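Local coordinates for probable N-glycosylase/DNA lyase (Thermotoga maritima, PDB 3N0U), which belongs to the 8-oxoguanine DNA glycosylase family of the helix-hairpin-helix clan and folds almost wholly into helices, with no strands, at residues Q126-L131 and E153-L158; F51-F56 and L147-V152; E25-L30 and L209-K214. All coordinates share one frame; numbering follows the deposited sequence. Where two conformers were deposited one is given.

Contact 1 (Q126-L131 and E153-L158); sequences QSREFL and EDLAIL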
ATOM      1  N   GLN A 126       2.062  -5.123 -14.796  1.00 22.73           N
ATOM      2  CA  GLN A 126       2.651  -6.450 -14.893  1.00 25.89           C
ATOM      3  C   GLN A 126       3.350  -6.808 -13.577  1.00 18.60           C
ATOM      4  O   GLN A 126       3.270  -7.944 -13.111  1.00 23.97           O
ATOM      5  CB  GLN A 126       3.612  -6.535 -16.071  1.00 30.02           C
ATOM      6  CG  GLN A 126       2.940  -6.302 -17.400  1.00 49.80           C
ATOM      7  CD  GLN A 126       3.886  -6.474 -18.554  1.00 72.60           C
ATOM      8  OE1 GLN A 126       5.025  -6.894 -18.371  1.00 62.20           O
ATOM      9  NE2 GLN A 126       3.424  -6.153 -19.753  1.00 91.78           N
ATOM     10  N   SER A 127       4.028  -5.839 -12.972  1.00 21.71           N
ATOM     11  CA  SER A 127       4.693  -6.088 -11.693  1.00 19.53           C
ATOM     12  C   SER A 127       3.691  -6.452 -10.611  1.00 19.29           C
ATOM     13  O   SER A 127       3.944  -7.337  -9.807  1.00 20.14           O
ATOM     14  CB  SER A 127       5.533  -4.879 -11.278  1.00 21.27           C
ATOM     15  OG  SER A 127       6.601  -4.737 -12.201  1.00 25.33           O
ATOM     16  N   ARG A 128       2.535  -5.805 -10.612  1.00 19.03           N
ATOM     17  CA  ARG A 128       1.518  -6.131  -9.622  1.00 18.55           C
ATOM     18  C   ARG A 128       1.029  -7.569  -9.819  1.00 20.34           C
ATOM     19  O   ARG A 128       0.872  -8.301  -8.850  1.00 20.16           O
ATOM     20  CB  ARG A 128       0.339  -5.153  -9.693  1.00 20.59           C
ATOM     21  CG  ARG A 128      -0.862  -5.630  -8.881  1.00 18.48           C
ATOM     22  CD  ARG A 128      -1.848  -4.508  -8.664  1.00 21.11           C
ATOM     23  NE  ARG A 128      -2.441  -4.108  -9.926  1.00 19.63           N
ATOM     24  CZ  ARG A 128      -3.165  -3.020 -10.115  1.00 19.27           C
ATOM     25  NH1 ARG A 128      -3.385  -2.185  -9.119  1.00 20.88           N
ATOM     26  NH2 ARG A 128      -3.671  -2.778 -11.313  1.00 23.17           N
ATOM     27  N   GLU A 129       0.814  -7.980 -11.071  1.00 18.86           N
ATOM     28  CA  GLU A 129       0.376  -9.345 -11.364  1.00 20.33           C
ATOM     29  C   GLU A 129       1.394 -10.338 -10.807  1.00 21.69           C
ATOM     30  O   GLU A 129       1.039 -11.355 -10.224  1.00 21.98           O
ATOM     31  CB  GLU A 129       0.228  -9.568 -12.876  1.00 25.37           C
ATOM     32  CG  GLU A 129      -1.017  -8.938 -13.476  1.00 27.17           C
ATOM     33  CD  GLU A 129      -1.080  -9.078 -15.004  1.00 37.70           C
ATOM     34  OE1 GLU A 129      -0.228  -9.783 -15.587  1.00 43.98           O
ATOM     35  OE2 GLU A 129      -1.983  -8.466 -15.617  1.00 46.25           O
ATOM     36  N   PHE A 130       2.667 -10.036 -11.010  1.00 19.45           N
ATOM     37  CA  PHE A 130       3.734 -10.905 -10.524  1.00 20.09           C
ATOM     38  C   PHE A 130       3.698 -11.077  -9.021  1.00 18.73           C
ATOM     39  O   PHE A 130       3.819 -12.177  -8.517  1.00 21.10           O
ATOM     40  CB  PHE A 130       5.104 -10.373 -10.927  1.00 20.90           C
ATOM     41  CG  PHE A 130       6.237 -11.177 -10.355  1.00 21.49           C
ATOM     42  CD1 PHE A 130       6.775 -10.855  -9.120  1.00 26.04           C
ATOM     43  CD2 PHE A 130       6.720 -12.285 -11.026  1.00 26.83           C
ATOM     44  CE1 PHE A 130       7.801 -11.611  -8.576  1.00 25.82           C
ATOM     45  CE2 PHE A 130       7.753 -13.048 -10.486  1.00 29.80           C
ATOM     46  CZ  PHE A 130       8.287 -12.713  -9.265  1.00 29.20           C
ATOM     47  N   LEU A 131       3.534  -9.976  -8.307  1.00 19.09           N
ATOM     48  CA  LEU A 131       3.545 -10.018  -6.861  1.00 22.38           C
ATOM     49  C   LEU A 131       2.321 -10.734  -6.331  1.00 18.80           C
ATOM     50  O   LEU A 131       2.413 -11.475  -5.364  1.00 19.35           O
ATOM     51  CB  LEU A 131       3.609  -8.598  -6.305  1.00 21.45           C
ATOM     52  CG  LEU A 131       4.937  -7.889  -6.516  1.00 21.04           C
ATOM     53  CD1 LEU A 131       4.767  -6.409  -6.236  1.00 25.34           C
ATOM     54  CD2 LEU A 131       6.060  -8.507  -5.656  1.00 20.94           C
ATOM     55  N   GLU A 153       2.708   5.782  -9.431  1.00 20.59           N
ATOM     56  CA  GLU A 153       1.521   6.611  -9.270  1.00 22.32           C
ATOM     57  C   GLU A 153       0.263   6.081  -9.946  1.00 20.50           C
ATOM     58  O   GLU A 153      -0.838   6.588  -9.690  1.00 21.38           O
ATOM     59  CB  GLU A 153       1.826   8.034  -9.747  1.00 22.89           C
ATOM     60  CG  GLU A 153       2.820   8.751  -8.803  1.00 30.89           C
ATOM     61  CD  GLU A 153       3.076  10.215  -9.136  1.00 41.14           C
ATOM     62  OE1 GLU A 153       2.098  11.008  -9.191  1.00 32.94           O
ATOM     63  OE2 GLU A 153       4.268  10.577  -9.306  1.00 39.69           O
ATOM     64  N   ASP A 154       0.421   5.042 -10.761  1.00 22.21           N
ATOM     65  CA  ASP A 154      -0.624   4.558 -11.654  1.00 23.17           C
ATOM     66  C   ASP A 154      -1.713   3.714 -10.988  1.00 19.50           C
ATOM     67  O   ASP A 154      -2.757   3.468 -11.608  1.00 24.22           O
ATOM     68  CB  ASP A 154       0.023   3.695 -12.753  1.00 28.81           C
ATOM     69  CG  ASP A 154       1.251   4.355 -13.383  1.00 49.68           C
ATOM     70  OD1 ASP A 154       2.286   4.543 -12.687  1.00 47.28           O
ATOM     71  OD2 ASP A 154       1.190   4.654 -14.590  1.00 54.86           O
ATOM     72  N   LEU A 155      -1.475   3.269  -9.751  1.00 20.45           N
ATOM     73  CA  LEU A 155      -2.295   2.207  -9.136  1.00 20.34           C
ATOM     74  C   LEU A 155      -3.062   2.686  -7.914  1.00 19.75           C
ATOM     75  O   LEU A 155      -2.558   3.489  -7.149  1.00 20.72           O
ATOM     76  CB  LEU A 155      -1.408   1.027  -8.717  1.00 22.48           C
ATOM     77  CG  LEU A 155      -0.496   0.445  -9.811  1.00 22.01           C
ATOM     78  CD1 LEU A 155       0.266  -0.767  -9.236  1.00 20.56           C
ATOM     79  CD2 LEU A 155      -1.303   0.070 -11.076  1.00 21.05           C
ATOM     80  N   ALA A 156      -4.294   2.202  -7.760  1.00 18.17           N
ATOM     81  CA  ALA A 156      -5.072   2.422  -6.548  1.00 19.32           C
ATOM     82  C   ALA A 156      -4.837   1.339  -5.521  1.00 18.29           C
ATOM     83  O   ALA A 156      -4.579   0.173  -5.865  1.00 20.24           O
ATOM     84  CB  ALA A 156      -6.547   2.458  -6.875  1.00 22.74           C
ATOM     85  N   ILE A 157      -4.963   1.724  -4.254  1.00 19.60           N
ATOM     86  CA  ILE A 157      -4.884   0.793  -3.137  1.00 17.62           C
ATOM     87  C   ILE A 157      -6.285   0.668  -2.551  1.00 17.85           C
ATOM     88  O   ILE A 157      -6.726   1.497  -1.751  1.00 21.14           O
ATOM     89  CB  ILE A 157      -3.893   1.284  -2.062  1.00 17.46           C
ATOM     90  CG1 ILE A 157      -2.527   1.568  -2.693  1.00 19.38           C
ATOM     91  CG2 ILE A 157      -3.762   0.258  -0.970  1.00 17.56           C
ATOM     92  CD1 ILE A 157      -1.624   2.437  -1.792  1.00 19.44           C
ATOM     93  N   LEU A 158      -6.978  -0.393  -2.939  1.00 16.91           N
ATOM     94  CA  LEU A 158      -8.378  -0.556  -2.582  1.00 17.89           C
ATOM     95  C   LEU A 158      -8.528  -1.299  -1.264  1.00 20.13           C
ATOM     96  O   LEU A 158      -8.898  -2.473  -1.229  1.00 24.24           O
ATOM     97  CB  LEU A 158      -9.128  -1.264  -3.719  1.00 20.37           C
ATOM     98  CG  LEU A 158      -9.066  -0.528  -5.061  1.00 19.37           C
ATOM     99  CD1 LEU A 158      -9.740  -1.336  -6.187  1.00 24.41           C
ATOM    100  CD2 LEU A 158      -9.701   0.881  -4.955  1.00 20.02           C
TER
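R128 of helix 124-134 and L155 of the loop after helix 140-148 meet as a flat cation laid against a branched hydrocarbon, showing how a buried arginine can use face and edge for different partners. S127 O accepts from L131 N, so R128 sits within a regular helical turn. CG of R128 lies opposite the backbone N (chi1 168°), and a bend at chi3 (66°) brings the guanidinium against the leucine. L155 CD2 lies over one face, 3.3 Å above the plane and nearer the edge of the group than its middle, 3.6 Å from R128 NH1. The arginine and leucine run side by side, pointing opposite ways. At the guanidinium edge, R128 NH1 stands 4.2 Å from A156 O, too far for a hydrogen bond; that carbonyl is bonded to Y184 OH. NH1 has a salt bridge to E188 OE2 and a hydrogen bond with S144 OG, so the charge is paired although buried; E188 also accepts from A156 N. Helix 124-134 is probably the first of the helix-hairpin-helix element, the R128 side chain about 9 Å from the sodium ion bound at V132, A135 and I138. Y184 and L185 of helix 181-198 and W140 and A143 of helix 140-148 pack on R128.

Contact 2 (F51-F56 and L147-V152); sequences FCELSF and LRNTGV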
ATOM      1  N   PHE A  51      12.868  -4.870  -0.107  1.00 18.02           N
ATOM      2  CA  PHE A  51      12.330  -6.020   0.606  1.00 17.58           C
ATOM      3  C   PHE A  51      11.690  -5.615   1.935  1.00 16.59           C
ATOM      4  O   PHE A  51      10.667  -6.170   2.352  1.00 17.72           O
ATOM      5  CB  PHE A  51      13.418  -7.070   0.874  1.00 18.49           C
ATOM      6  CG  PHE A  51      12.857  -8.349   1.396  1.00 15.84           C
ATOM      7  CD1 PHE A  51      12.830  -8.615   2.757  1.00 19.62           C
ATOM      8  CD2 PHE A  51      12.266  -9.246   0.530  1.00 19.86           C
ATOM      9  CE1 PHE A  51      12.283  -9.795   3.228  1.00 20.15           C
ATOM     10  CE2 PHE A  51      11.699 -10.399   0.997  1.00 17.71           C
ATOM     11  CZ  PHE A  51      11.702 -10.673   2.345  1.00 19.47           C
ATOM     12  N   CYS A  52      12.286  -4.649   2.609  1.00 17.75           N
ATOM     13  CA  CYS A  52      11.714  -4.206   3.872  0.58 17.31           C
ATOM     14  C   CYS A  52      10.373  -3.508   3.635  1.00 17.55           C
ATOM     15  O   CYS A  52       9.452  -3.648   4.442  1.00 18.25           O
ATOM     16  CB  CYS A  52      12.684  -3.304   4.617  0.58 18.06           C
ATOM     17  SG  CYS A  52      14.120  -4.196   5.248  0.58 22.37           S
ATOM     18  N   GLU A  53      10.246  -2.793   2.531  1.00 16.44           N
ATOM     19  CA  GLU A  53       8.975  -2.173   2.189  1.00 15.63           C
ATOM     20  C   GLU A  53       7.940  -3.228   1.799  1.00 14.03           C
ATOM     21  O   GLU A  53       6.777  -3.121   2.140  1.00 15.81           O
ATOM     22  CB  GLU A  53       9.139  -1.170   1.058  1.00 16.63           C
ATOM     23  CG  GLU A  53       7.942  -0.227   0.909  1.00 22.24           C
ATOM     24  CD  GLU A  53       7.774   0.673   2.122  1.00 27.30           C
ATOM     25  OE1 GLU A  53       8.723   0.808   2.936  1.00 36.79           O
ATOM     26  OE2 GLU A  53       6.673   1.200   2.299  1.00 45.00           O
ATOM     27  N   LEU A  54       8.358  -4.250   1.066  1.00 16.61           N
ATOM     28  CA  LEU A  54       7.453  -5.345   0.767  1.00 15.12           C
ATOM     29  C   LEU A  54       6.965  -5.990   2.072  1.00 15.10           C
ATOM     30  O   LEU A  54       5.785  -6.318   2.207  1.00 16.51           O
ATOM     31  CB  LEU A  54       8.143  -6.385  -0.131  1.00 14.17           C
ATOM     32  CG  LEU A  54       7.245  -7.524  -0.567  1.00 16.62           C
ATOM     33  CD1 LEU A  54       6.137  -7.021  -1.511  1.00 21.89           C
ATOM     34  CD2 LEU A  54       8.093  -8.595  -1.240  1.00 21.32           C
ATOM     35  N   SER A  55       7.867  -6.145   3.036  1.00 15.22           N
ATOM     36  CA  SER A  55       7.504  -6.708   4.345  1.00 13.85           C
ATOM     37  C   SER A  55       6.529  -5.827   5.125  1.00 17.05           C
ATOM     38  O   SER A  55       5.593  -6.341   5.765  1.00 16.78           O
ATOM     39  CB  SER A  55       8.754  -7.001   5.170  1.00 16.38           C
ATOM     40  OG  SER A  55       9.601  -7.907   4.457  1.00 17.61           O
ATOM     41  N   PHE A  56       6.705  -4.510   5.028  1.00 14.15           N
ATOM     42  CA  PHE A  56       5.764  -3.568   5.617  1.00 13.67           C
ATOM     43  C   PHE A  56       4.375  -3.850   5.051  1.00 15.03           C
ATOM     44  O   PHE A  56       3.387  -3.879   5.777  1.00 16.26           O
ATOM     45  CB  PHE A  56       6.195  -2.121   5.333  1.00 16.01           C
ATOM     46  CG  PHE A  56       5.129  -1.098   5.619  1.00 16.60           C
ATOM     47  CD1 PHE A  56       4.958  -0.599   6.895  1.00 17.94           C
ATOM     48  CD2 PHE A  56       4.314  -0.620   4.607  1.00 20.33           C
ATOM     49  CE1 PHE A  56       3.979   0.342   7.161  1.00 21.61           C
ATOM     50  CE2 PHE A  56       3.338   0.320   4.872  1.00 19.16           C
ATOM     51  CZ  PHE A  56       3.168   0.797   6.158  1.00 20.38           C
ATOM     52  N   LEU A 147       3.972  -1.155  -4.602  1.00 16.83           N
ATOM     53  CA  LEU A 147       4.437  -0.412  -5.768  1.00 16.11           C
ATOM     54  C   LEU A 147       4.292   1.101  -5.566  1.00 14.30           C
ATOM     55  O   LEU A 147       5.220   1.879  -5.825  1.00 15.95           O
ATOM     56  CB  LEU A 147       3.746  -0.919  -7.040  1.00 18.16           C
ATOM     57  CG  LEU A 147       4.193  -2.340  -7.442  1.00 18.77           C
ATOM     58  CD1 LEU A 147       3.270  -2.929  -8.485  1.00 20.46           C
ATOM     59  CD2 LEU A 147       5.641  -2.339  -7.941  1.00 19.41           C
ATOM     60  N   ARG A 148       3.155   1.534  -5.045  1.00 15.87           N
ATOM     61  CA  ARG A 148       2.950   2.940  -4.761  1.00 16.82           C
ATOM     62  C   ARG A 148       4.026   3.470  -3.809  1.00 15.78           C
ATOM     63  O   ARG A 148       4.535   4.586  -3.991  1.00 16.28           O
ATOM     64  CB  ARG A 148       1.555   3.129  -4.152  1.00 14.99           C
ATOM     65  CG  ARG A 148       1.043   4.562  -4.128  1.00 17.55           C
ATOM     66  CD  ARG A 148       1.665   5.441  -3.024  1.00 18.96           C
ATOM     67  NE  ARG A 148       1.524   4.890  -1.683  1.00 16.36           N
ATOM     68  CZ  ARG A 148       0.481   5.096  -0.885  1.00 15.79           C
ATOM     69  NH1 ARG A 148      -0.548   5.806  -1.294  1.00 17.18           N
ATOM     70  NH2 ARG A 148       0.451   4.541   0.319  1.00 17.00           N
ATOM     71  N   ASN A 149       4.359   2.668  -2.786  1.00 14.68           N
ATOM     72  CA  ASN A 149       5.333   3.073  -1.787  1.00 16.30           C
ATOM     73  C   ASN A 149       6.779   3.120  -2.327  1.00 16.44           C
ATOM     74  O   ASN A 149       7.691   3.555  -1.629  1.00 17.63           O
ATOM     75  CB  ASN A 149       5.246   2.213  -0.525  1.00 15.65           C
ATOM     76  CG  ASN A 149       4.083   2.605   0.372  1.00 14.77           C
ATOM     77  OD1 ASN A 149       3.168   3.284  -0.045  1.00 15.74           O
ATOM     78  ND2 ASN A 149       4.125   2.168   1.597  1.00 18.89           N
ATOM     79  N   THR A 150       6.980   2.679  -3.564  1.00 17.29           N
ATOM     80  CA  THR A 150       8.269   2.828  -4.229  1.00 19.12           C
ATOM     81  C   THR A 150       8.219   3.929  -5.299  1.00 19.91           C
ATOM     82  O   THR A 150       9.156   4.093  -6.067  1.00 20.76           O
ATOM     83  CB  THR A 150       8.738   1.514  -4.901  1.00 19.91           C
ATOM     84  OG1 THR A 150       7.972   1.259  -6.096  1.00 22.42           O
ATOM     85  CG2 THR A 150       8.609   0.367  -3.951  1.00 21.71           C
ATOM     86  N   GLY A 151       7.115   4.667  -5.339  1.00 18.79           N
ATOM     87  CA  GLY A 151       6.970   5.820  -6.211  1.00 20.79           C
ATOM     88  C   GLY A 151       6.001   5.660  -7.370  1.00 22.70           C
ATOM     89  O   GLY A 151       5.792   6.615  -8.129  1.00 23.74           O
ATOM     90  N   VAL A 152       5.405   4.478  -7.530  1.00 18.56           N
ATOM     91  CA  VAL A 152       4.457   4.275  -8.634  1.00 18.19           C
ATOM     92  C   VAL A 152       3.166   5.070  -8.409  1.00 17.54           C
ATOM     93  O   VAL A 152       2.593   5.054  -7.311  1.00 20.70           O
ATOM     94  CB  VAL A 152       4.128   2.774  -8.837  1.00 20.05           C
ATOM     95  CG1 VAL A 152       2.983   2.585  -9.826  1.00 23.69           C
ATOM     96  CG2 VAL A 152       5.381   2.011  -9.312  1.00 21.55           C
TER
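A single buried amide, that of N149, is engaged at both ends by opposite charges: E53 takes its NH2 and R148 takes its oxygen. N149 ND2 donates to E53 OE2 at 2.8 Å, with an angle of 157° at the hydrogen, reaching the carboxylate oxygen nearly along its C-O bond and staying close to the amide plane. The other end is gripped side-on, R148 NE at 2.8 Å and R148 NH2 at 3.0 Å both sharing N149 OD1, which lies in the guanidinium plane. These bonds fix the rotation of the amide, and the positive charge beside OD1 would probably polarise it and strengthen ND2 as a donor.

The reach of E53 comes from a bend at chi2 (65°), so the two side chains cross at about a right angle, the carboxylate and amide planes 49° apart. F56 closes in one turn later along helix 47-59, its CE2 at 3.8 Å from N149 ND2, in an oblique approach.

N149 follows R148 where helix 140-148 gives way to a turn. Given the family's clan and the sodium site (V132, A135, I138) between helices 124-134 and 140-148, the latter is probably the second helix of the helix-hairpin-helix element. It finishes in a Schellman motif: V152 N returns to L147 O at 3.1 Å, G151 N bonds to R148 O, and G151 is the C-prime residue with positive phi. L147 O is also met by T150 N and by T150 OG1, the latter at 2.8 Å, so three donors share one carbonyl.

Beyond the pair, the C-terminal residue K219 enters the same network: it forms a salt bridge with E53 OE1 and a cation-pi contact with F56, and its backbone O accepts from N149 ND2. Q72 NE2 is a second partner of E53 OE1, while R148 carries a salt bridge to D206.

Contact 3 (E25-L30 and L209-K214); sequences EEAKPL and LWYLVK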
ATOM      1  N   GLU A  25      -5.214  21.966   0.330  1.00 17.15           N
ATOM      2  CA  GLU A  25      -4.091  22.875   0.522  1.00 18.96           C
ATOM      3  C   GLU A  25      -3.284  22.452   1.735  1.00 19.79           C
ATOM      4  O   GLU A  25      -2.065  22.439   1.701  1.00 20.47           O
ATOM      5  CB  GLU A  25      -4.598  24.296   0.716  1.00 22.53           C
ATOM      6  CG  GLU A  25      -3.503  25.315   0.952  1.00 27.93           C
ATOM      7  CD  GLU A  25      -4.060  26.690   1.307  1.00 51.11           C
ATOM      8  OE1 GLU A  25      -3.503  27.349   2.216  1.00 64.19           O
ATOM      9  OE2 GLU A  25      -5.062  27.108   0.680  1.00 59.14           O
ATOM     10  N   GLU A  26      -3.971  22.092   2.804  1.00 21.10           N
ATOM     11  CA  GLU A  26      -3.269  21.742   4.026  1.00 16.26           C
ATOM     12  C   GLU A  26      -2.587  20.387   3.948  1.00 14.18           C
ATOM     13  O   GLU A  26      -1.569  20.161   4.608  1.00 17.97           O
ATOM     14  CB  GLU A  26      -4.199  21.828   5.250  1.00 19.65           C
ATOM     15  CG  GLU A  26      -5.246  20.757   5.381  1.00 19.01           C
ATOM     16  CD  GLU A  26      -6.301  21.135   6.411  1.00 17.34           C
ATOM     17  OE1 GLU A  26      -6.664  20.286   7.252  1.00 17.69           O
ATOM     18  OE2 GLU A  26      -6.781  22.275   6.354  1.00 19.79           O
ATOM     19  N   ALA A  27      -3.172  19.472   3.181  1.00 17.27           N
ATOM     20  CA  ALA A  27      -2.645  18.125   3.081  1.00 17.16           C
ATOM     21  C   ALA A  27      -1.501  18.060   2.093  1.00 16.06           C
ATOM     22  O   ALA A  27      -0.633  17.202   2.207  1.00 16.25           O
ATOM     23  CB  ALA A  27      -3.740  17.137   2.699  1.00 18.20           C
ATOM     24  N   LYS A  28      -1.492  18.962   1.120  1.00 16.87           N
ATOM     25  CA  LYS A  28      -0.552  18.835   0.007  1.00 18.66           C
ATOM     26  C   LYS A  28       0.916  18.735   0.426  1.00 17.26           C
ATOM     27  O   LYS A  28       1.649  17.895  -0.093  1.00 18.74           O
ATOM     28  CB  LYS A  28      -0.759  19.954  -1.000  1.00 20.06           C
ATOM     29  CG  LYS A  28       0.216  19.895  -2.150  1.00 21.12           C
ATOM     30  CD  LYS A  28      -0.089  20.930  -3.200  1.00 25.46           C
ATOM     31  CE  LYS A  28       0.813  20.732  -4.424  1.00 34.40           C
ATOM     32  NZ  LYS A  28       0.486  21.702  -5.500  1.00 39.21           N
ATOM     33  N   PRO A  29       1.369  19.567   1.367  1.00 18.01           N
ATOM     34  CA  PRO A  29       2.796  19.434   1.728  1.00 21.11           C
ATOM     35  C   PRO A  29       3.121  18.071   2.320  1.00 18.10           C
ATOM     36  O   PRO A  29       4.210  17.524   2.084  1.00 22.14           O
ATOM     37  CB  PRO A  29       3.032  20.551   2.758  1.00 20.58           C
ATOM     38  CG  PRO A  29       1.808  21.404   2.723  1.00 28.74           C
ATOM     39  CD  PRO A  29       0.688  20.645   2.103  1.00 20.25           C
ATOM     40  N   LEU A  30       2.200  17.513   3.089  1.00 17.33           N
ATOM     41  CA  LEU A  30       2.422  16.183   3.649  1.00 18.42           C
ATOM     42  C   LEU A  30       2.421  15.117   2.566  1.00 18.00           C
ATOM     43  O   LEU A  30       3.231  14.199   2.590  1.00 18.45           O
ATOM     44  CB  LEU A  30       1.346  15.857   4.687  1.00 19.49           C
ATOM     45  CG  LEU A  30       1.313  16.743   5.932  1.00 22.60           C
ATOM     46  CD1 LEU A  30       0.214  16.250   6.848  1.00 25.76           C
ATOM     47  CD2 LEU A  30       2.656  16.722   6.651  1.00 27.31           C
ATOM     48  N   LEU A 209      -7.231  10.861   0.160  1.00 17.10           N
ATOM     49  CA  LEU A 209      -8.379  10.117   0.689  1.00 17.01           C
ATOM     50  C   LEU A 209      -8.143   9.739   2.147  1.00 15.45           C
ATOM     51  O   LEU A 209      -9.040   9.822   2.993  1.00 20.10           O
ATOM     52  CB  LEU A 209      -8.632   8.858  -0.132  1.00 19.31           C
ATOM     53  CG  LEU A 209      -9.202   9.061  -1.538  1.00 20.62           C
ATOM     54  CD1 LEU A 209      -9.308   7.719  -2.237  1.00 22.37           C
ATOM     55  CD2 LEU A 209     -10.560   9.741  -1.504  1.00 25.11           C
ATOM     56  N   TRP A 210      -6.928   9.312   2.462  1.00 15.67           N
ATOM     57  CA  TRP A 210      -6.656   8.903   3.840  1.00 16.93           C
ATOM     58  C   TRP A 210      -6.563  10.070   4.813  1.00 16.64           C
ATOM     59  O   TRP A 210      -6.845   9.907   6.002  1.00 19.92           O
ATOM     60  CB  TRP A 210      -5.402   8.034   3.921  1.00 19.35           C
ATOM     61  CG  TRP A 210      -5.723   6.578   3.861  1.00 21.65           C
ATOM     62  CD1 TRP A 210      -5.646   5.754   2.781  1.00 24.94           C
ATOM     63  CD2 TRP A 210      -6.197   5.783   4.942  1.00 20.66           C
ATOM     64  NE1 TRP A 210      -6.037   4.486   3.127  1.00 22.99           N
ATOM     65  CE2 TRP A 210      -6.375   4.477   4.455  1.00 22.33           C
ATOM     66  CE3 TRP A 210      -6.479   6.049   6.285  1.00 22.73           C
ATOM     67  CZ2 TRP A 210      -6.830   3.440   5.259  1.00 26.41           C
ATOM     68  CZ3 TRP A 210      -6.924   5.017   7.087  1.00 23.12           C
ATOM     69  CH2 TRP A 210      -7.099   3.728   6.571  1.00 24.31           C
ATOM     70  N   TYR A 211      -6.199  11.247   4.314  1.00 16.73           N
ATOM     71  CA  TYR A 211      -6.153  12.450   5.142  1.00 17.41           C
ATOM     72  C   TYR A 211      -7.529  12.749   5.744  1.00 15.89           C
ATOM     73  O   TYR A 211      -7.635  13.267   6.842  1.00 19.30           O
ATOM     74  CB  TYR A 211      -5.626  13.650   4.338  1.00 17.38           C
ATOM     75  CG  TYR A 211      -5.473  14.899   5.163  1.00 14.78           C
ATOM     76  CD1 TYR A 211      -4.309  15.140   5.854  1.00 15.97           C
ATOM     77  CD2 TYR A 211      -6.523  15.808   5.308  1.00 17.32           C
ATOM     78  CE1 TYR A 211      -4.165  16.269   6.637  1.00 17.23           C
ATOM     79  CE2 TYR A 211      -6.380  16.929   6.073  1.00 18.26           C
ATOM     80  CZ  TYR A 211      -5.206  17.147   6.759  1.00 17.19           C
ATOM     81  OH  TYR A 211      -5.053  18.253   7.554  1.00 17.92           O
ATOM     82  N   LEU A 212      -8.574  12.375   5.034  1.00 20.96           N
ATOM     83  CA  LEU A 212      -9.937  12.656   5.500  1.00 25.31           C
ATOM     84  C   LEU A 212     -10.256  12.080   6.871  1.00 30.26           C
ATOM     85  O   LEU A 212     -11.076  12.634   7.585  1.00 34.89           O
ATOM     86  CB  LEU A 212     -10.970  12.124   4.506  1.00 26.02           C
ATOM     87  CG  LEU A 212     -10.952  12.727   3.109  1.00 24.39           C
ATOM     88  CD1 LEU A 212     -12.033  12.030   2.244  1.00 26.78           C
ATOM     89  CD2 LEU A 212     -11.182  14.200   3.166  1.00 32.80           C
ATOM     90  N   VAL A 213      -9.632  10.959   7.231  1.00 28.82           N
ATOM     91  CA  VAL A 213     -10.000  10.237   8.441  1.00 26.89           C
ATOM     92  C   VAL A 213      -9.617  11.015   9.704  1.00 29.20           C
ATOM     93  O   VAL A 213     -10.481  11.402  10.531  1.00 35.18           O
ATOM     94  CB  VAL A 213      -9.291   8.858   8.473  1.00 33.94           C
ATOM     95  CG1 VAL A 213      -9.635   8.092   9.740  1.00 47.22           C
ATOM     96  CG2 VAL A 213      -9.656   8.049   7.238  1.00 38.03           C
ATOM     97  N   LYS A 214      -8.318  11.247   9.857  1.00 26.66           N
ATOM     98  CA  LYS A 214      -7.782  11.818  11.083  1.00 24.72           C
ATOM     99  C   LYS A 214      -6.784  12.938  10.795  1.00 21.62           C
ATOM    100  O   LYS A 214      -6.140  13.448  11.697  1.00 25.75           O
ATOM    101  CB  LYS A 214      -7.107  10.722  11.920  1.00 34.03           C
ATOM    102  CG  LYS A 214      -8.093   9.837  12.673  1.00 49.91           C
ATOM    103  CD  LYS A 214      -7.402   8.733  13.465  1.00 64.25           C
ATOM    104  CE  LYS A 214      -7.006   9.191  14.870  1.00 77.46           C
ATOM    105  NZ  LYS A 214      -5.726   9.956  14.904  1.00 84.31           N
TER
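The ring of Y211 spans from helix 202-214 to helix 13-44, where it meets A27, L30 and E26 in turn, and illustrates how one tyrosine can combine a packed face with a polar tip. Its CB points toward the other helix, and with CG anti to the backbone N (chi1 -176°) the ring extends toward helix 13-44. At CG and CD1 the partner is A27 CB, 3.8 Å from each; the methyl sits 3.8 Å from the ring centroid and close to the normal, a CH-pi contact over the face. CE1 has L30 CD1 near the ring plane, a looser touch at 4.4 Å. On the CE2 side, E26 OE1 comes in at the edge, 3.6 Å from Y211 CE2. Finally Y211 OH donates to E26 OE1 at 2.6 Å. The carboxylate stands almost perpendicular to the ring, the planes 86° apart, and offers the anti lone pair. The short segments cross at 114°, their axes 10.7 Å apart at closest approach. I23 and V217 also pack on Y211. Because the phenol supplies the proton, the bond is consistent with an ionised E26, and the contact pairs a polar bond at exposed E26 with apolar packing on buried A27.

From the N terminus, the long helix 13-44 supplies residues 25-30, the first half of contact 3, which its partner in helix 202-214 closes only near the C terminus. Contacts 1 and 2 are both nested in that large loop. Helix 47-59 opens contact 2, helix 124-134 opens contact 1, and then residues 147-152 close contact 2 before residues 153-158 close contact 1, so these two cross. They also touch: L147 CD1 packs on L155 CD1, and R148 lies against I157. Contact 1 ties helix 124-134 to the loop after helix 140-148, contact 2 ties the end of that helix to helix 47-59, and contact 3, about 21 Å from contact 2 between centres, joins helix 13-44 to helix 202-214.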